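Local coordinates for protein possible thiamine biosynthesis enzyme (Candida albicans, PDB 2X7Q) that is of unknown function but has the fold of a periplasmic binding protein and may bind a small solute, possibly related to thiamine biosynthesis, at residues Asp110-Thr113 / Gln117-Arg120; Asp172-Glu177 / His188-Ile193. The protein carries 1 engineered substitution. All blocks are in the same frame, centred on the assembly; numbering follows the deposited sequence.

Contact 1: residues Asp110-Thr113 / Gln117-Arg120; sequences DDVT and QLKR
Val112 and Leu118 meet through one methyl each: CG1 of Val112 lies 3.7 Å from CD2 of Leu118, and the two side chains run at about a right angle to each other. Val112 holds CG1 anti to its backbone N (chi1 180°), which sends this methyl rather than CG2 to the leucine. Both residues are buried, and the same two side chains also rest on Ile193 of strand 190-197. Gln117, partly exposed, gives the largest single share of the contact. Its chain is extended beyond CG (chi2 -178°), carrying the terminal amide past the carbonyl of Asp111 to the start of Thr113. Both segments belong to the loop joining strands 100-106 and 120-123 in one lobe of the periplasmic-binding-protein fold, and here the loop folds back so that its two halves touch, with the CA atoms of Val112 and Gln117 6.1 Å apart. The Gln117 amide is probably built turned over. The atom modelled as NE2 is 3.0 Å from Thr113 N and 2.9 Å from Thr113 OG1, so an amide turned the other way could hydrogen-bond there. Further along, the opposite charges of Asp111 and Arg120 come near without touching, OD2 of Asp111 4.6 Å from NH2 of Arg120. Each has a firmer partner: the Asp111 carboxylate pairs with Arg109, and the Arg120 guanidinium pairs with Asp172.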
loop_
_atom_site.group_PDB
_atom_site.type_symbol
_atom_site.label_atom_id
_atom_site.label_comp_id
_atom_site.label_asym_id
_atom_site.label_seq_id
_atom_site.Cartn_x
_atom_site.Cartn_y
_atom_site.Cartn_z
ATOM N N ASP A 110 -21.430 -23.104 -0.392
ATOM C CA ASP A 110 -21.798 -23.850 0.807
ATOM C C ASP A 110 -20.566 -24.395 1.522
ATOM O O ASP A 110 -20.609 -24.687 2.716
ATOM C CB ASP A 110 -22.745 -25.000 0.458
ATOM C CG ASP A 110 -24.135 -24.523 0.095
ATOM O OD1 ASP A 110 -24.374 -23.299 0.125
ATOM O OD2 ASP A 110 -24.991 -25.377 -0.217
ATOM N N ASP A 111 -19.469 -24.528 0.786
ATOM C CA ASP A 111 -18.247 -25.108 1.329
ATOM C C ASP A 111 -17.372 -24.085 2.049
ATOM O O ASP A 111 -16.444 -24.451 2.771
ATOM C CB ASP A 111 -17.447 -25.800 0.221
ATOM C CG ASP A 111 -17.068 -24.856 -0.906
ATOM O OD1 ASP A 111 -17.792 -23.861 -1.129
ATOM O OD2 ASP A 111 -16.048 -25.119 -1.578
ATOM N N VAL A 112 -17.672 -22.803 1.860
ATOM C CA VAL A 112 -16.889 -21.742 2.482
ATOM C C VAL A 112 -17.777 -20.724 3.189
ATOM O O VAL A 112 -18.427 -19.901 2.545
ATOM C CB VAL A 112 -16.006 -21.013 1.449
ATOM C CG1 VAL A 112 -15.202 -19.910 2.123
ATOM C CG2 VAL A 112 -15.086 -22.000 0.749
ATOM N N THR A 113 -17.795 -20.786 4.518
ATOM C CA THR A 113 -18.572 -19.851 5.327
ATOM C C THR A 113 -17.700 -19.191 6.393
ATOM O O THR A 113 -17.934 -18.045 6.780
ATOM C CB THR A 113 -19.763 -20.550 6.011
ATOM O OG1 THR A 113 -19.280 -21.491 6.978
ATOM C CG2 THR A 113 -20.615 -21.278 4.983
ATOM N N GLN A 117 -12.001 -22.407 7.118
ATOM C CA GLN A 117 -12.279 -23.426 6.110
ATOM C C GLN A 117 -11.470 -23.212 4.835
ATOM O O GLN A 117 -11.562 -23.998 3.893
ATOM C CB GLN A 117 -13.769 -23.448 5.769
ATOM C CG GLN A 117 -14.667 -23.910 6.901
ATOM C CD GLN A 117 -16.129 -23.949 6.502
ATOM O OE1 GLN A 117 -16.688 -25.015 6.244
ATOM N NE2 GLN A 117 -16.757 -22.780 6.446
ATOM N N LEU A 118 -10.670 -22.152 4.813
ATOM C CA LEU A 118 -9.927 -21.784 3.611
ATOM C C LEU A 118 -8.745 -22.710 3.333
ATOM O O LEU A 118 -7.987 -23.056 4.241
ATOM C CB LEU A 118 -9.450 -20.332 3.695
ATOM C CG LEU A 118 -10.542 -19.281 3.896
ATOM C CD1 LEU A 118 -9.950 -17.881 3.829
ATOM C CD2 LEU A 118 -11.644 -19.451 2.868
ATOM N N LYS A 119 -8.598 -23.108 2.073
ATOM C CA LYS A 119 -7.466 -23.917 1.643
ATOM C C LYS A 119 -6.820 -23.304 0.405
ATOM O O LYS A 119 -5.617 -23.050 0.382
ATOM C CB LYS A 119 -7.906 -25.355 1.358
ATOM C CG LYS A 119 -8.428 -26.107 2.577
ATOM C CD LYS A 119 -7.424 -26.076 3.725
ATOM C CE LYS A 119 -6.070 -26.623 3.307
ATOM N NZ LYS A 119 -6.146 -28.022 2.827
ATOM N N ARG A 120 -7.627 -23.076 -0.627
ATOM C CA ARG A 120 -7.150 -22.441 -1.849
ATOM C C ARG A 120 -7.284 -20.925 -1.745
ATOM O O ARG A 120 -8.393 -20.393 -1.659
ATOM C CB ARG A 120 -7.936 -22.950 -3.057
ATOM C CG ARG A 120 -7.734 -24.426 -3.358
ATOM C CD ARG A 120 -8.675 -24.898 -4.446
ATOM N NE ARG A 120 -10.070 -24.827 -4.023
ATOM C CZ ARG A 120 -11.107 -25.039 -4.826
ATOM N NH1 ARG A 120 -10.921 -25.332 -6.103
ATOM N NH2 ARG A 120 -12.342 -24.954 -4.358
#

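Contact 2: residues Asp172-Glu177 / His188-Ile193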
loop_
_atom_site.group_PDB
_atom_site.type_symbol
_atom_site.label_atom_id
_atom_site.label_comp_id
_atom_site.label_asym_id
_atom_site.label_seq_id
_atom_site.Cartn_x
_atom_site.Cartn_y
_atom_site.Cartn_z
ATOM N N ASP A 172 -10.978 -20.631 -2.852
ATOM C CA ASP A 172 -11.910 -20.608 -1.735
ATOM C C ASP A 172 -12.157 -19.182 -1.257
ATOM O O ASP A 172 -13.265 -18.837 -0.845
ATOM C CB ASP A 172 -11.396 -21.474 -0.581
ATOM C CG ASP A 172 -11.449 -22.956 -0.892
ATOM O OD1 ASP A 172 -12.189 -23.344 -1.818
ATOM O OD2 ASP A 172 -10.750 -23.732 -0.208
ATOM N N ALA A 173 -11.119 -18.354 -1.325
ATOM C CA ALA A 173 -11.221 -16.968 -0.886
ATOM C C ALA A 173 -10.010 -16.139 -1.306
ATOM O O ALA A 173 -8.956 -16.682 -1.638
ATOM C CB ALA A 173 -11.404 -16.899 0.621
ATOM N N PHE A 174 -10.179 -14.820 -1.293
ATOM C CA PHE A 174 -9.091 -13.892 -1.571
ATOM C C PHE A 174 -9.221 -12.685 -0.648
ATOM O O PHE A 174 -10.274 -12.466 -0.051
ATOM C CB PHE A 174 -9.114 -13.453 -3.038
ATOM C CG PHE A 174 -10.282 -12.573 -3.392
ATOM C CD1 PHE A 174 -11.493 -13.127 -3.777
ATOM C CD2 PHE A 174 -10.166 -11.193 -3.351
ATOM C CE1 PHE A 174 -12.567 -12.321 -4.109
ATOM C CE2 PHE A 174 -11.235 -10.383 -3.680
ATOM C CZ PHE A 174 -12.437 -10.947 -4.058
HETATM N N MSE A 175 -8.155 -11.904 -0.529
HETATM C CA MSE A 175 -8.171 -10.740 0.347
HETATM C C MSE A 175 -7.938 -9.453 -0.443
HETATM O O MSE A 175 -7.031 -9.375 -1.276
HETATM C CB MSE A 175 -7.127 -10.889 1.455
HETATM C CG MSE A 175 -7.304 -12.131 2.300
HETATM SE SE MSE A 175 -5.958 -12.313 3.686
HETATM C CE MSE A 175 -6.249 -10.631 4.606
ATOM N N TRP A 176 -8.761 -8.445 -0.176
ATOM C CA TRP A 176 -8.674 -7.180 -0.893
ATOM C C TRP A 176 -9.154 -6.044 0.002
ATOM O O TRP A 176 -9.917 -6.267 0.942
ATOM C CB TRP A 176 -9.515 -7.245 -2.170
ATOM C CG TRP A 176 -8.968 -6.429 -3.299
ATOM C CD1 TRP A 176 -9.451 -5.241 -3.765
ATOM C CD2 TRP A 176 -7.824 -6.743 -4.109
ATOM N NE1 TRP A 176 -8.683 -4.798 -4.816
ATOM C CE2 TRP A 176 -7.682 -5.698 -5.044
ATOM C CE3 TRP A 176 -6.916 -7.804 -4.131
ATOM C CZ2 TRP A 176 -6.659 -5.688 -5.994
ATOM C CZ3 TRP A 176 -5.903 -7.788 -5.075
ATOM C CH2 TRP A 176 -5.783 -6.738 -5.992
ATOM N N GLU A 177 -8.700 -4.829 -0.285
ATOM C CA GLU A 177 -9.085 -3.670 0.512
ATOM C C GLU A 177 -10.606 -3.594 0.632
ATOM O O GLU A 177 -11.323 -3.754 -0.355
ATOM C CB GLU A 177 -8.516 -2.386 -0.096
ATOM C CG GLU A 177 -8.603 -1.172 0.817
ATOM C CD GLU A 177 -9.992 -0.564 0.848
ATOM O OE1 GLU A 177 -10.524 -0.241 -0.236
ATOM O OE2 GLU A 177 -10.550 -0.412 1.954
ATOM N N HIS A 188 -23.970 -8.246 -4.369
ATOM C CA HIS A 188 -24.015 -9.674 -4.071
ATOM C C HIS A 188 -23.249 -10.544 -5.065
ATOM O O HIS A 188 -23.578 -11.714 -5.252
ATOM C CB HIS A 188 -25.469 -10.147 -3.960
ATOM C CG HIS A 188 -26.267 -9.407 -2.932
ATOM N ND1 HIS A 188 -26.224 -9.717 -1.589
ATOM C CD2 HIS A 188 -27.130 -8.370 -3.051
ATOM C CE1 HIS A 188 -27.027 -8.904 -0.925
ATOM N NE2 HIS A 188 -27.589 -8.078 -1.788
ATOM N N GLU A 189 -22.225 -9.975 -5.695
ATOM C CA GLU A 189 -21.359 -10.752 -6.576
ATOM C C GLU A 189 -20.423 -11.621 -5.746
ATOM O O GLU A 189 -20.182 -12.785 -6.071
ATOM C CB GLU A 189 -20.555 -9.842 -7.505
ATOM C CG GLU A 189 -19.579 -10.590 -8.404
ATOM C CD GLU A 189 -18.899 -9.687 -9.416
ATOM O OE1 GLU A 189 -19.466 -8.623 -9.738
ATOM O OE2 GLU A 189 -17.809 -10.051 -9.904
ATOM N N ILE A 190 -19.903 -11.044 -4.669
ATOM C CA ILE A 190 -19.070 -11.782 -3.728
ATOM C C ILE A 190 -19.659 -11.711 -2.322
ATOM O O ILE A 190 -20.713 -11.110 -2.108
ATOM C CB ILE A 190 -17.620 -11.267 -3.714
ATOM C CG1 ILE A 190 -17.587 -9.765 -3.433
ATOM C CG2 ILE A 190 -16.930 -11.580 -5.031
ATOM C CD1 ILE A 190 -16.193 -9.173 -3.442
ATOM N N LYS A 191 -18.971 -12.324 -1.364
ATOM C CA LYS A 191 -19.496 -12.449 -0.010
ATOM C C LYS A 191 -18.387 -12.391 1.035
ATOM O O LYS A 191 -17.446 -13.182 0.996
ATOM C CB LYS A 191 -20.278 -13.756 0.120
ATOM C CG LYS A 191 -20.715 -14.102 1.527
ATOM C CD LYS A 191 -21.569 -15.360 1.511
ATOM C CE LYS A 191 -20.957 -16.425 0.615
ATOM N NZ LYS A 191 -21.827 -17.620 0.475
ATOM N N GLN A 192 -18.505 -11.448 1.965
ATOM C CA GLN A 192 -17.501 -11.275 3.010
ATOM C C GLN A 192 -17.645 -12.327 4.102
ATOM O O GLN A 192 -18.751 -12.612 4.561
ATOM C CB GLN A 192 -17.594 -9.878 3.625
ATOM C CG GLN A 192 -16.663 -9.660 4.807
ATOM C CD GLN A 192 -16.822 -8.291 5.432
ATOM O OE1 GLN A 192 -16.967 -8.164 6.647
ATOM N NE2 GLN A 192 -16.795 -7.257 4.602
ATOM N N ILE A 193 -16.518 -12.896 4.518
ATOM C CA ILE A 193 -16.515 -13.904 5.569
ATOM C C ILE A 193 -15.629 -13.490 6.740
ATOM O O ILE A 193 -15.678 -14.098 7.808
ATOM C CB ILE A 193 -16.047 -15.275 5.041
ATOM C CG1 ILE A 193 -14.614 -15.190 4.511
ATOM C CG2 ILE A 193 -16.990 -15.779 3.964
ATOM C CD1 ILE A 193 -14.076 -16.514 4.002
#
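Ile190, on an edge strand of a five-stranded sheet, reaches over one strand to Phe174 on the central strand; the sheet is one of the two lobe sheets of the periplasmic-binding-protein fold. Strands 173-177 and 190-197 are not neighbours in it. Strand 100-106 runs between them, antiparallel to both, and helix 178-186 completes a beta-alpha-beta crossover from one to the other. The contact is therefore made by side chains alone, without hydrogen bonds between the two segments. From the Ile190 backbone the CB bond points toward the other strand. CG2 branches off CB and lies 4.5 Å from CE1 of Phe174, at the limit of contact. CG1 stands between the backbone N and the carbonyl carbon (chi1 55°) and keeps farther from the ring, 5.3 Å from CZ of Phe174. The chain then extends (chi2 -178°) to CD1, the atom that touches, 4.2 Å from Phe174 CZ. The isoleucine crosses the phenylalanine side chain at about a right angle, meeting the far end of a ring that is also packed by Phe155, Leu158 and Val162 of helix 155-162. The ends of the crossover helix are fixed by residues of the two segments: Glu177 is its N-cap, with OE2 accepting from the backbone N of Phe179, and His188 leaves it through a Schellman motif with positive phi (62°). Glu189 next to it makes a salt bridge to Arg159. On the other face of the sheet a smaller apolar pair repeats the reach over strand 100-106, where Ile193 rests on Val103 and its CD1 methyl lies 4.3 Å from the CB of Ala173.

Contacts 1 and 2, with centres 11 Å apart, share one apolar link and one charged corner. Leu118 CD2 of contact 1 packs 3.4 Å from Ala173 CB of contact 2. Separately, Val112 CG1 packs against the backbone O of Asp172 at 3.7 Å. At the corner the Asp172 carboxylate receives the loop: Arg120 NH2 makes a 3.0 Å salt bridge to OD1, and Lys119 N a probable 3.2 Å hydrogen bond to OD2. Glu177 OE2 hydrogen-bonds a glycerol, probably from the crystallisation liquor, which does not by itself identify a ligand site. CA of Glu177 is 17.3 Å from CA of Asp172, so contact 1 and the glycerol lie at opposite ends of strand 173-177.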